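Local coordinates for cerato-platanin 1 (Moniliophthora perniciosa, PDB 3SUJ), which is a secreted double-psi beta-barrel protein of the cerato-platanin family that binds zinc and whose precise function is unknown, at residues 22-27 and 53-58. Numbering follows the deposited sequence.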
ATOM      1  N   THR A  22       7.015  -7.753  -5.736  1.00  9.35           N
ATOM      2  CA  THR A  22       6.428  -9.028  -6.165  1.00  8.73           C
ATOM      3  C   THR A  22       5.677  -8.843  -7.477  1.00  9.00           C
ATOM      4  O   THR A  22       5.705  -9.711  -8.384  1.00 10.96           O
ATOM      5  CB  THR A  22       5.430  -9.510  -5.074  1.00  9.21           C
ATOM      6  OG1 THR A  22       6.064  -9.553  -3.830  1.00  9.90           O
ATOM      7  CG2 THR A  22       4.848 -10.872  -5.483  1.00 11.69           C
ATOM      8  N   CYS A  23       4.972  -7.732  -7.631  1.00  8.39           N
ATOM      9  CA  CYS A  23       4.125  -7.477  -8.800  1.00 10.68           C
ATOM     10  C   CYS A  23       4.887  -6.854  -9.936  1.00 10.99           C
ATOM     11  O   CYS A  23       4.512  -5.801 -10.480  1.00 12.53           O
ATOM     12  CB  CYS A  23       2.905  -6.585  -8.410  1.00 10.03           C
ATOM     13  SG  CYS A  23       1.897  -7.330  -7.106  1.00 10.20           S
ATOM     14  N   SER A  24       5.941  -7.553 -10.310  1.00 12.19           N
ATOM     15  CA  SER A  24       6.887  -7.055 -11.346  1.00 13.83           C
ATOM     16  C   SER A  24       6.358  -7.170 -12.757  1.00 16.61           C
ATOM     17  O   SER A  24       5.833  -6.245 -13.327  1.00 19.28           O
ATOM     18  CB  SER A  24       8.245  -7.686 -11.118  1.00 13.65           C
ATOM     19  OG  SER A  24       8.042  -9.075 -11.147  1.00 15.60           O
ATOM     20  N   ASP A  25       6.561  -8.276 -13.399  1.00 18.84           N
ATOM     21  CA  ASP A  25       6.000  -8.386 -14.763  1.00 18.37           C
ATOM     22  C   ASP A  25       5.049  -9.595 -14.759  1.00 18.31           C
ATOM     23  O   ASP A  25       4.524 -10.039 -13.729  1.00 17.83           O
ATOM     24  CB  ASP A  25       7.136  -8.493 -15.787  1.00 19.24           C
ATOM     25  CG  ASP A  25       8.134  -9.605 -15.462  1.00 20.43           C
ATOM     26  OD1 ASP A  25       7.800 -10.500 -14.639  1.00 17.46           O
ATOM     27  OD2 ASP A  25       9.296  -9.628 -15.959  1.00 20.10           O
ATOM     28  N   GLY A  26       4.800 -10.169 -15.938  1.00 19.07           N
ATOM     29  CA  GLY A  26       3.728 -11.138 -16.082  1.00 19.96           C
ATOM     30  C   GLY A  26       2.356 -10.491 -16.292  1.00 16.19           C
ATOM     31  O   GLY A  26       2.167  -9.281 -16.207  1.00 17.18           O
ATOM     32  N   GLU A  27       1.374 -11.341 -16.592  1.00 17.00           N
ATOM     33  CA  GLU A  27       0.035 -10.902 -16.906  1.00 15.02           C
ATOM     34  C   GLU A  27      -0.489  -9.911 -15.887  1.00 15.68           C
ATOM     35  O   GLU A  27      -1.142  -8.915 -16.237  1.00 17.24           O
ATOM     36  CB  GLU A  27      -0.872 -12.170 -16.821  1.00 17.91           C
ATOM     37  CG  GLU A  27      -2.319 -11.889 -17.077  1.00 22.27           C
ATOM     38  CD  GLU A  27      -3.264 -13.099 -16.832  1.00 20.68           C
ATOM     39  OE1 GLU A  27      -2.806 -14.203 -16.491  1.00 29.33           O
ATOM     40  OE2 GLU A  27      -4.457 -12.934 -16.953  1.00 29.99           O
ATOM     41  N   ALA A  53      -0.193 -13.116  -2.989  1.00  8.48           N
ATOM     42  CA  ALA A  53       0.319 -14.424  -2.522  1.00  9.16           C
ATOM     43  C   ALA A  53       1.749 -14.672  -3.027  1.00  9.21           C
ATOM     44  O   ALA A  53       2.534 -15.340  -2.330  1.00  9.87           O
ATOM     45  CB  ALA A  53      -0.596 -15.563  -3.028  1.00 11.95           C
ATOM     46  N   GLY A  54       2.100 -14.049  -4.146  1.00  8.30           N
ATOM     47  CA  GLY A  54       3.424 -14.255  -4.744  1.00  9.43           C
ATOM     48  C   GLY A  54       3.343 -13.704  -6.115  1.00  8.31           C
ATOM     49  O   GLY A  54       2.370 -12.999  -6.497  1.00  8.87           O
ATOM     50  N   TYR A  55       4.348 -14.004  -6.932  1.00  9.27           N
ATOM     51  CA  TYR A  55       4.417 -13.534  -8.295  1.00  9.92           C
ATOM     52  C   TYR A  55       3.125 -13.796  -9.021  1.00  9.73           C
ATOM     53  O   TYR A  55       2.488 -14.835  -8.932  1.00 10.98           O
ATOM     54  CB  TYR A  55       5.588 -14.256  -8.996  1.00 11.41           C
ATOM     55  CG  TYR A  55       5.836 -13.775 -10.453  1.00 13.00           C
ATOM     56  CD1 TYR A  55       6.432 -12.574 -10.753  1.00 15.24           C
ATOM     57  CD2 TYR A  55       5.427 -14.564 -11.452  1.00 14.18           C
ATOM     58  CE1 TYR A  55       6.630 -12.233 -12.106  1.00 16.41           C
ATOM     59  CE2 TYR A  55       5.522 -14.247 -12.796  1.00 13.10           C
ATOM     60  CZ  TYR A  55       6.128 -13.098 -13.087  1.00 13.45           C
ATOM     61  OH  TYR A  55       6.339 -12.742 -14.426  1.00 16.21           O
ATOM     62  N   ASN A  56       2.728 -12.785  -9.806  1.00 10.58           N
ATOM     63  CA  ASN A  56       1.569 -12.822 -10.707  1.00 12.80           C
ATOM     64  C   ASN A  56       0.214 -12.961  -9.981  1.00 11.13           C
ATOM     65  O   ASN A  56      -0.758 -13.338 -10.580  1.00 12.41           O
ATOM     66  CB  ASN A  56       1.757 -13.966 -11.765  1.00 13.79           C
ATOM     67  CG  ASN A  56       1.518 -13.504 -13.189  1.00 20.71           C
ATOM     68  OD1 ASN A  56       0.988 -12.406 -13.440  1.00 20.35           O
ATOM     69  ND2 ASN A  56       1.888 -14.391 -14.157  1.00 21.39           N
ATOM     70  N   SER A  57       0.142 -12.567  -8.715  1.00  9.76           N
ATOM     71  CA  SER A  57      -1.131 -12.563  -8.031  1.00  8.55           C
ATOM     72  C   SER A  57      -2.157 -11.694  -8.780  1.00 10.47           C
ATOM     73  O   SER A  57      -1.868 -10.521  -9.135  1.00  9.63           O
ATOM     74  CB  SER A  57      -0.942 -11.884  -6.684  1.00  9.77           C
ATOM     75  OG  SER A  57      -2.182 -11.613  -6.040  1.00  9.50           O
ATOM     76  N   PRO A  58      -3.416 -12.135  -8.858  1.00  9.86           N
ATOM     77  CA  PRO A  58      -4.464 -11.283  -9.433  1.00 10.09           C
ATOM     78  C   PRO A  58      -4.774 -10.097  -8.574  1.00 10.50           C
ATOM     79  O   PRO A  58      -5.461  -9.195  -9.062  1.00 12.41           O
ATOM     80  CB  PRO A  58      -5.689 -12.237  -9.574  1.00 11.67           C
ATOM     81  CG  PRO A  58      -5.068 -13.584  -9.478  1.00 14.98           C
ATOM     82  CD  PRO A  58      -3.870 -13.528  -8.596  1.00 10.06           C
TER
HETATM   83  O   HOH W   1       3.889 -10.353 -10.714  1.00 14.47           O
HETATM   84  O   HOH W   2       2.113 -14.128 -17.020  1.00 22.14           O
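The Tyr55 ring meets the 22-27 loop along one edge, where Ser24 OG and Asp25 OD1 lie near the ring plane. Ser24 OG sits 3.6 Å from Tyr55 CE1. The carboxylate of Asp25 is turned 88° to the ring. Tyr55 OH donates to Asp25 OD1 at 2.7 Å, reaching it from above the carboxylate plane, 37° out of it. Tyr55 CG is anti to the backbone N (chi1 -176°), which carries the ring along the loop as far as Asp25. Replacing Asp25 with an alanine would probably leave the Tyr55 hydroxyl without this acceptor and the ring freer to swing away from the loop.

This is a surface contact between two loops of the double-psi beta-barrel family fold, on either side of strand 47-49 in sequence. The Cys23-Cys60 disulfide ties the first loop to the chain just beyond the second. Gly54 to Ser57 form a type II beta turn. Thr22 CG2 packs on its start, 3.3 Å from Gly54 C, while Thr22 OG1 bonds to Arg85 N.

Two waters link the loops. One joins backbone to backbone: it accepts from Asn56 N at 2.8 Å and donates to Thr22 O and Asp25 O. The other joins the Glu27 backbone to the Asn56 side chain, accepting from Glu27 N and from Asn56 ND2, both at 2.9 Å. The amide oxygen of Asn56 is held by Asn28 N.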